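PDB 3RJU: beta-lactamase/D-alanine Carboxypeptidase from Yersinia pestis, which probably hydrolyses beta-lactam antibiotics or cleaves the terminal D-alanine from peptidoglycan peptides, as a serine-type enzyme of the beta-lactamase and penicillin-binding-protein family. Local coordinates for residues Ile210-Ser215 with Val327-Leu332; Ile310-Met315 with Gly341-Val346; Ala157-Leu162 with Lys272-Ala277. All blocks are in the same frame, centred on the assembly; numbering follows the deposited sequence.

Interactions 1 and 2 both belong to the large antiparallel sheet: strand 309-316 carries one side of interaction 2, and its neighbour 321-328 leads into interaction 1, with Ile310 N 2.9 Å from Val327 O, probably a hydrogen bond, where the two meet. Interaction 2 is buried and largely apolar, around one tyrosine-asparagine hydrogen bond. Interaction 1, at the sheet's end, its centre about 19 Å from that of the chain, is partly buried and relies on a backbone bond and two waters. Interaction 3, also partly buried, makes a short parallel bridge and carries Tyr159 of the probable active site; its Ala277 packs on Tyr312 of interaction 2.

Interaction 1: residues Ile210-Ser215 with Val327-Leu332; sequences IGVGSS and VTRSQL
A type II beta turn, Gly211 to Ser214, lies against the end of strand 321-328, where the chain leaves the large antiparallel sheet. Val212, the second residue of the turn, is joined to that exit by a nearly straight bond, its N donating a hydrogen bond to Arg329 O at 2.8 Å with an angle of 170° at the hydrogen. The isopropyl group of Val212 carries most of the packing. With CG1 anti to the backbone N (chi1 172°), CG2 lies over the backbone beyond Arg329, 3.7 Å from Gln331 N, and CG1 meets the amide oxygen of Gln331, OE1, at 3.8 Å.

Gly211 lies close to the same exit: its CA is 3.6 Å from Arg329 O and also packs on Thr328 CB. Two waters extend the join. One donates to Ile210 O and accepts from Thr328 OG1 at 2.7 Å; the other donates to Val212 O and accepts from Arg329 NH2 at 2.9 Å. Within the turn, Ser214 OG accepts from Gly211 N at 3.0 Å.

The guanidinium of Arg329 is also tied back to its own loop, through NH1 to the carbonyls of Gln331 and Thr333. Thr328 OG1 bonds to Gly25 and Ser330 OG to Gly22, near the start of strand 25-32. Phe309 and Ile310 of strand 309-316 also pack against Thr328 and Arg329, so the turn rests at the end of the sheet where strand 321-328 finishes beside the starts of strands 309-316 and 25-32.

Interaction 2: residues Ile310-Met315 with Gly341-Val346; sequences ITYMAM and GVNQLV
Tyr312 OH donates a hydrogen bond to Asn343 OD1 at 2.7 Å, the one bond joining strand 310-315 to helix 341-346. The hydroxyl lies in the plane of the amide carbonyl and uses a lone pair of OD1. The amide is turned well away from the phenol, the two planes standing 74° apart, and OD1 sits at the ring's edge, close to CE2 as well as to the hydroxyl. Asn343 reaches this place although its CB does not point at the strand: CG is anti to the carbonyl carbon (chi1 -68°), which swings the amide toward Tyr312. Both residues are buried, so the bond satisfies polar atoms in an otherwise apolar layer.

The rest of the contact is hydrocarbon. Val342, one residue earlier on the helix, lies along the same edge of the phenol ring, its CG1 3.7 Å from Tyr312 CD2 and its CB near the ring plane. Its CG1 also touches Ala314 CB at 3.9 Å. Ala314, two residues on from Tyr312 and on the same face of the strand, has its CA 7.0 Å from Asn343 CA, the nearest such pair across the contact; Val346, a turn beyond Val342, reaches Ala314 CB through CG2 at 4.3 Å.

The axes of segments 310-315 and 341-346 come within 8.9 Å and lie 21° from parallel. This is helix-on-sheet packing by the C-terminal helix 336-349, consistent with the fold of serine beta-lactamases and penicillin-binding proteins. Val342 also covers Val323 and Val325 of strand 321-328, and Asn343 touches Ile299 of strand 299-306. From the opposite face of strand 309-316, Met313 and Met315, as selenomethionines, pack on helix 233-241.

Interaction 3: residues Ala157-Leu162 with Lys272-Ala277; sequences AAYSNL and KGMDVA
Tyr159 and the selenomethionine Met274 cross at about a right angle, the selenium meeting the ring at its edge. Met274 SE is 5.3 Å from the centroid of the Tyr159 ring and 85° off the ring normal, a Met-aromatic contact made in the plane of the ring, and it also packs on Tyr159 CB at 3.9 Å. The Met274 chain bends at chi2 and chi3, which folds its end back toward the tyrosine, while its CG lies against Ala157 CB at 4.1 Å.

With its CG anti to the backbone N (chi1 -173°), Tyr159 carries its hydroxyl away from the paired backbones. The OH bonds to Lys65 NZ and Lys302 NZ, and weakly to Ser62 and a bound citrate, an arrangement consistent with the SxxK and YxN motifs of the family's active site. Asn161 OD1 also accepts from Lys65, and His114 stacks on the tyrosine ring and touches Met274.

The backbones pair in a short parallel bridge, Ala158 with Lys272. Lys272 N donates to Ala157 O at 2.8 Å, and Tyr159 N donates to Lys272 O at 3.0 Å. Ala158 CA adds a CH...O contact to that same Lys272 oxygen at 3.5 Å. Gly273 then turns the chain with backbone angles suited to glycine, and its carbonyl O comes within 3.7 Å of Tyr159 CB.

Interaction 1: residues Ile210-Ser215 with Val327-Leu332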
loop_
_atom_site.group_PDB
_atom_site.type_symbol
_atom_site.label_atom_id
_atom_site.label_comp_id
_atom_site.label_asym_id
_atom_site.label_seq_id
_atom_site.Cartn_x
_atom_site.Cartn_y
_atom_site.Cartn_z
ATOM N N ILE A 210 11.247 13.599 -7.719
ATOM C CA ILE A 210 11.995 12.871 -8.725
ATOM C C ILE A 210 13.246 12.252 -8.108
ATOM O O ILE A 210 14.003 12.923 -7.406
ATOM C CB ILE A 210 12.414 13.802 -9.879
ATOM C CG1 ILE A 210 11.168 14.280 -10.647
ATOM C CG2 ILE A 210 13.385 13.103 -10.810
ATOM C CD1 ILE A 210 11.439 15.393 -11.669
ATOM N N GLY A 211 13.455 10.969 -8.370
ATOM C CA GLY A 211 14.699 10.311 -8.005
ATOM C C GLY A 211 15.162 9.425 -9.146
ATOM O O GLY A 211 14.674 9.547 -10.274
ATOM N N VAL A 212 16.077 8.514 -8.854
ATOM C CA VAL A 212 16.582 7.593 -9.862
ATOM C C VAL A 212 15.491 6.586 -10.206
ATOM O O VAL A 212 14.817 6.057 -9.319
ATOM C CB VAL A 212 17.853 6.871 -9.363
ATOM C CG1 VAL A 212 18.288 5.771 -10.329
ATOM C CG2 VAL A 212 18.979 7.892 -9.163
ATOM N N GLY A 213 15.303 6.343 -11.495
ATOM C CA GLY A 213 14.270 5.437 -11.956
ATOM C C GLY A 213 12.903 6.089 -12.098
ATOM O O GLY A 213 11.889 5.398 -12.239
ATOM N N SER A 214 12.863 7.421 -12.064
ATOM C CA SER A 214 11.591 8.125 -12.214
ATOM C C SER A 214 10.960 7.878 -13.584
ATOM O O SER A 214 11.664 7.553 -14.556
ATOM C CB SER A 214 11.751 9.619 -11.939
ATOM O OG SER A 214 11.640 9.904 -10.539
ATOM N N SER A 215 9.632 8.005 -13.636
ATOM C CA SER A 215 8.820 7.828 -14.850
ATOM C C SER A 215 7.988 9.079 -15.039
ATOM O O SER A 215 7.704 9.776 -14.067
ATOM C CB SER A 215 7.817 6.678 -14.669
ATOM O OG SER A 215 8.356 5.406 -14.945
ATOM N N VAL A 327 10.599 8.003 0.317
ATOM C CA VAL A 327 11.925 8.394 -0.137
ATOM C C VAL A 327 11.988 8.294 -1.649
ATOM O O VAL A 327 11.455 7.360 -2.241
ATOM C CB VAL A 327 12.997 7.446 0.505
ATOM C CG1 VAL A 327 14.266 7.312 -0.357
ATOM C CG2 VAL A 327 13.318 7.864 1.944
ATOM N N THR A 328 12.611 9.272 -2.293
ATOM C CA THR A 328 13.011 9.098 -3.677
ATOM C C THR A 328 14.432 8.492 -3.727
ATOM O O THR A 328 15.351 8.944 -3.033
ATOM C CB THR A 328 12.954 10.424 -4.441
ATOM O OG1 THR A 328 13.517 11.451 -3.616
ATOM C CG2 THR A 328 11.515 10.798 -4.789
ATOM N N ARG A 329 14.601 7.444 -4.529
ATOM C CA ARG A 329 15.841 6.662 -4.540
ATOM C C ARG A 329 17.017 7.407 -5.164
ATOM O O ARG A 329 16.854 8.124 -6.143
ATOM C CB ARG A 329 15.642 5.376 -5.351
ATOM C CG ARG A 329 14.623 4.393 -4.754
ATOM C CD ARG A 329 14.740 3.047 -5.479
ATOM N NE ARG A 329 16.014 2.406 -5.163
ATOM C CZ ARG A 329 17.057 2.324 -5.997
ATOM N NH1 ARG A 329 18.189 1.751 -5.598
ATOM N NH2 ARG A 329 16.985 2.819 -7.227
ATOM N N SER A 330 18.209 7.208 -4.615
ATOM C CA SER A 330 19.399 7.347 -5.441
ATOM C C SER A 330 19.826 5.944 -5.891
ATOM O O SER A 330 19.228 4.936 -5.482
ATOM C CB SER A 330 20.534 8.022 -4.666
ATOM O OG SER A 330 20.995 7.177 -3.634
ATOM N N GLN A 331 20.861 5.857 -6.721
ATOM C CA GLN A 331 21.285 4.556 -7.212
ATOM C C GLN A 331 21.589 3.554 -6.079
ATOM O O GLN A 331 21.266 2.368 -6.193
ATOM C CB GLN A 331 22.496 4.705 -8.143
ATOM C CG GLN A 331 23.022 3.394 -8.689
ATOM C CD GLN A 331 22.023 2.641 -9.565
ATOM O OE1 GLN A 331 21.146 3.236 -10.218
ATOM N NE2 GLN A 331 22.161 1.312 -9.589
ATOM N N LEU A 332 22.194 4.021 -4.988
ATOM C CA LEU A 332 22.634 3.110 -3.926
ATOM C C LEU A 332 21.529 2.761 -2.916
ATOM O O LEU A 332 21.725 1.915 -2.038
ATOM C CB LEU A 332 23.877 3.674 -3.201
ATOM C CG LEU A 332 23.785 5.036 -2.510
ATOM C CD1 LEU A 332 22.990 4.937 -1.234
ATOM C CD2 LEU A 332 25.210 5.531 -2.214
HETATM O O HOH W 1 13.179 13.797 -4.870
HETATM O O HOH W 2 14.764 3.365 -8.965
#

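Interaction 2: residues Ile310-Met315 with Gly341-Val346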
loop_
_atom_site.group_PDB
_atom_site.type_symbol
_atom_site.label_atom_id
_atom_site.label_comp_id
_atom_site.label_asym_id
_atom_site.label_seq_id
_atom_site.Cartn_x
_atom_site.Cartn_y
_atom_site.Cartn_z
ATOM N N ILE A 310 10.261 4.835 -2.849
ATOM C CA ILE A 310 10.022 3.753 -1.896
ATOM C C ILE A 310 9.211 4.293 -0.721
ATOM O O ILE A 310 9.406 5.435 -0.280
ATOM C CB ILE A 310 11.311 3.061 -1.406
ATOM C CG1 ILE A 310 12.331 4.073 -0.850
ATOM C CG2 ILE A 310 11.903 2.192 -2.532
ATOM C CD1 ILE A 310 13.505 3.377 -0.176
ATOM N N THR A 311 8.282 3.480 -0.225
ATOM C CA THR A 311 7.400 3.903 0.842
ATOM C C THR A 311 7.271 2.806 1.874
ATOM O O THR A 311 7.458 1.622 1.586
ATOM C CB THR A 311 5.973 4.230 0.321
ATOM O OG1 THR A 311 5.521 3.169 -0.520
ATOM C CG2 THR A 311 5.961 5.521 -0.492
ATOM N N TYR A 312 6.962 3.207 3.094
ATOM C CA TYR A 312 6.751 2.240 4.154
ATOM C C TYR A 312 5.829 2.852 5.183
ATOM O O TYR A 312 5.958 4.038 5.540
ATOM C CB TYR A 312 8.092 1.864 4.781
ATOM C CG TYR A 312 8.059 0.799 5.861
ATOM C CD1 TYR A 312 7.519 -0.475 5.608
ATOM C CD2 TYR A 312 8.585 1.054 7.135
ATOM C CE1 TYR A 312 7.514 -1.457 6.592
ATOM C CE2 TYR A 312 8.584 0.071 8.124
ATOM C CZ TYR A 312 8.039 -1.176 7.850
ATOM O OH TYR A 312 8.020 -2.164 8.823
HETATM N N MSE A 313 4.892 2.048 5.670
HETATM C CA MSE A 313 4.044 2.469 6.768
HETATM C C MSE A 313 4.121 1.392 7.838
HETATM O O MSE A 313 3.987 0.205 7.527
HETATM C CB MSE A 313 2.587 2.633 6.314
HETATM C CG MSE A 313 1.678 3.120 7.437
HETATM SE SE MSE A 313 -0.127 3.498 6.853
HETATM C CE MSE A 313 0.260 4.902 5.567
ATOM N N ALA A 314 4.373 1.798 9.081
ATOM C CA ALA A 314 4.483 0.847 10.179
ATOM C C ALA A 314 3.681 1.403 11.332
ATOM O O ALA A 314 3.813 2.583 11.673
ATOM C CB ALA A 314 5.953 0.670 10.595
HETATM N N MSE A 315 2.867 0.581 11.973
HETATM C CA MSE A 315 2.135 1.121 13.095
HETATM C C MSE A 315 1.870 0.095 14.165
HETATM O O MSE A 315 1.899 -1.118 13.920
HETATM C CB MSE A 315 0.824 1.752 12.641
HETATM C CG MSE A 315 -0.161 0.767 12.061
HETATM SE SE MSE A 315 -1.945 1.531 11.861
HETATM C CE MSE A 315 -1.604 2.811 10.425
ATOM N N GLY A 341 15.105 1.456 9.843
ATOM C CA GLY A 341 15.170 2.664 10.650
ATOM C C GLY A 341 13.807 3.066 11.192
ATOM O O GLY A 341 13.677 3.462 12.351
ATOM N N VAL A 342 12.781 2.972 10.348
ATOM C CA VAL A 342 11.419 3.235 10.810
ATOM C C VAL A 342 11.006 2.271 11.929
ATOM O O VAL A 342 10.426 2.689 12.930
ATOM C CB VAL A 342 10.407 3.207 9.640
ATOM C CG1 VAL A 342 8.971 3.120 10.153
ATOM C CG2 VAL A 342 10.610 4.428 8.724
ATOM N N ASN A 343 11.317 0.988 11.776
ATOM C CA ASN A 343 10.937 0.019 12.797
ATOM C C ASN A 343 11.617 0.319 14.127
ATOM O O ASN A 343 11.006 0.210 15.190
ATOM C CB ASN A 343 11.228 -1.416 12.339
ATOM C CG ASN A 343 10.333 -1.848 11.189
ATOM O OD1 ASN A 343 9.189 -1.365 11.065
ATOM N ND2 ASN A 343 10.846 -2.752 10.331
ATOM N N GLN A 344 12.881 0.720 14.062
ATOM C CA GLN A 344 13.587 1.095 15.276
ATOM C C GLN A 344 13.028 2.368 15.901
ATOM O O GLN A 344 12.962 2.482 17.126
ATOM C CB GLN A 344 15.080 1.219 15.002
ATOM C CG GLN A 344 15.691 -0.120 14.687
ATOM C CD GLN A 344 17.115 -0.021 14.212
ATOM O OE1 GLN A 344 17.797 0.979 14.454
ATOM N NE2 GLN A 344 17.584 -1.062 13.532
ATOM N N LEU A 345 12.636 3.327 15.063
ATOM C CA LEU A 345 11.944 4.516 15.555
ATOM C C LEU A 345 10.655 4.113 16.289
ATOM O O LEU A 345 10.380 4.581 17.395
ATOM C CB LEU A 345 11.626 5.472 14.404
ATOM C CG LEU A 345 10.704 6.669 14.714
ATOM C CD1 LEU A 345 11.233 7.544 15.862
ATOM C CD2 LEU A 345 10.509 7.497 13.455
ATOM N N VAL A 346 9.867 3.243 15.661
ATOM C CA VAL A 346 8.613 2.792 16.265
ATOM C C VAL A 346 8.905 2.119 17.618
ATOM O O VAL A 346 8.187 2.330 18.603
ATOM C CB VAL A 346 7.841 1.841 15.319
ATOM C CG1 VAL A 346 6.712 1.141 16.055
ATOM C CG2 VAL A 346 7.286 2.623 14.130
#

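Interaction 3: residues Ala157-Leu162 with Lys272-Ala277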
loop_
_atom_site.group_PDB
_atom_site.type_symbol
_atom_site.label_atom_id
_atom_site.label_comp_id
_atom_site.label_asym_id
_atom_site.label_seq_id
_atom_site.Cartn_x
_atom_site.Cartn_y
_atom_site.Cartn_z
ATOM N N ALA A 157 1.309 -18.133 -0.259
ATOM C CA ALA A 157 1.306 -16.694 -0.492
ATOM C C ALA A 157 2.356 -16.393 -1.542
ATOM O O ALA A 157 3.483 -16.858 -1.437
ATOM C CB ALA A 157 1.613 -15.921 0.777
ATOM N N ALA A 158 1.988 -15.596 -2.538
ATOM C CA ALA A 158 2.944 -15.127 -3.528
ATOM C C ALA A 158 2.488 -13.743 -3.885
ATOM O O ALA A 158 1.445 -13.564 -4.514
ATOM C CB ALA A 158 2.957 -16.023 -4.746
ATOM N N TYR A 159 3.257 -12.750 -3.452
ATOM C CA TYR A 159 2.874 -11.353 -3.600
ATOM C C TYR A 159 2.508 -11.085 -5.048
ATOM O O TYR A 159 3.259 -11.446 -5.966
ATOM C CB TYR A 159 4.057 -10.492 -3.221
ATOM C CG TYR A 159 3.778 -9.024 -3.173
ATOM C CD1 TYR A 159 3.204 -8.450 -2.037
ATOM C CD2 TYR A 159 4.097 -8.192 -4.246
ATOM C CE1 TYR A 159 2.962 -7.088 -1.956
ATOM C CE2 TYR A 159 3.852 -6.822 -4.183
ATOM C CZ TYR A 159 3.294 -6.270 -3.031
ATOM O OH TYR A 159 3.074 -4.916 -2.948
ATOM N N SER A 160 1.370 -10.429 -5.251
ATOM C CA SER A 160 0.879 -10.195 -6.603
ATOM C C SER A 160 0.301 -8.794 -6.799
ATOM O O SER A 160 -0.510 -8.310 -5.996
ATOM C CB SER A 160 -0.145 -11.266 -7.004
ATOM O OG SER A 160 -0.663 -10.994 -8.291
ATOM N N ASN A 161 0.773 -8.142 -7.856
ATOM C CA ASN A 161 0.170 -6.923 -8.367
ATOM C C ASN A 161 -1.056 -7.231 -9.219
ATOM O O ASN A 161 -2.121 -6.634 -9.013
ATOM C CB ASN A 161 1.210 -6.132 -9.146
ATOM C CG ASN A 161 2.318 -5.619 -8.237
ATOM O OD1 ASN A 161 2.060 -5.252 -7.093
ATOM N ND2 ASN A 161 3.552 -5.591 -8.738
ATOM N N LEU A 162 -0.898 -8.174 -10.151
ATOM C CA LEU A 162 -2.005 -8.608 -11.002
ATOM C C LEU A 162 -3.273 -8.905 -10.191
ATOM O O LEU A 162 -4.358 -8.423 -10.523
ATOM C CB LEU A 162 -1.607 -9.861 -11.766
ATOM C CG LEU A 162 -2.710 -10.531 -12.576
ATOM C CD1 LEU A 162 -3.274 -9.538 -13.615
ATOM C CD2 LEU A 162 -2.167 -11.804 -13.246
ATOM N N LYS A 272 6.086 -16.152 -0.614
ATOM C CA LYS A 272 7.054 -15.519 -1.497
ATOM C C LYS A 272 6.732 -14.043 -1.596
ATOM O O LYS A 272 5.579 -13.665 -1.835
ATOM C CB LYS A 272 6.992 -16.127 -2.894
ATOM C CG LYS A 272 7.946 -15.441 -3.875
ATOM C CD LYS A 272 7.774 -15.933 -5.295
ATOM C CE LYS A 272 8.880 -15.349 -6.158
ATOM N NZ LYS A 272 8.947 -16.000 -7.477
ATOM N N GLY A 273 7.750 -13.202 -1.436
ATOM C CA GLY A 273 7.558 -11.788 -1.650
ATOM C C GLY A 273 6.949 -11.024 -0.490
ATOM O O GLY A 273 6.608 -9.858 -0.662
HETATM N N MSE A 274 6.824 -11.661 0.675
HETATM C CA MSE A 274 6.112 -11.057 1.807
HETATM C C MSE A 274 7.019 -10.471 2.877
HETATM O O MSE A 274 6.524 -9.821 3.799
HETATM C CB MSE A 274 5.197 -12.083 2.498
HETATM C CG MSE A 274 4.176 -12.774 1.581
HETATM SE SE MSE A 274 3.149 -11.584 0.420
HETATM C CE MSE A 274 2.462 -10.323 1.769
ATOM N N ASP A 275 8.326 -10.707 2.757
ATOM C CA ASP A 275 9.236 -10.448 3.870
ATOM C C ASP A 275 10.164 -9.242 3.661
ATOM O O ASP A 275 11.260 -9.171 4.243
ATOM C CB ASP A 275 10.044 -11.702 4.163
ATOM C CG ASP A 275 9.160 -12.904 4.477
ATOM O OD1 ASP A 275 8.146 -12.739 5.197
ATOM O OD2 ASP A 275 9.474 -14.013 3.981
ATOM N N VAL A 276 9.711 -8.293 2.848
ATOM C CA VAL A 276 10.563 -7.171 2.441
ATOM C C VAL A 276 11.056 -6.329 3.628
ATOM O O VAL A 276 12.206 -5.884 3.640
ATOM C CB VAL A 276 9.846 -6.303 1.378
ATOM C CG1 VAL A 276 10.660 -5.027 1.028
ATOM C CG2 VAL A 276 9.551 -7.153 0.131
ATOM N N ALA A 277 10.198 -6.127 4.625
ATOM C CA ALA A 277 10.561 -5.307 5.777
ATOM C C ALA A 277 10.870 -6.167 7.007
ATOM O O ALA A 277 11.047 -5.649 8.110
ATOM C CB ALA A 277 9.450 -4.329 6.088
#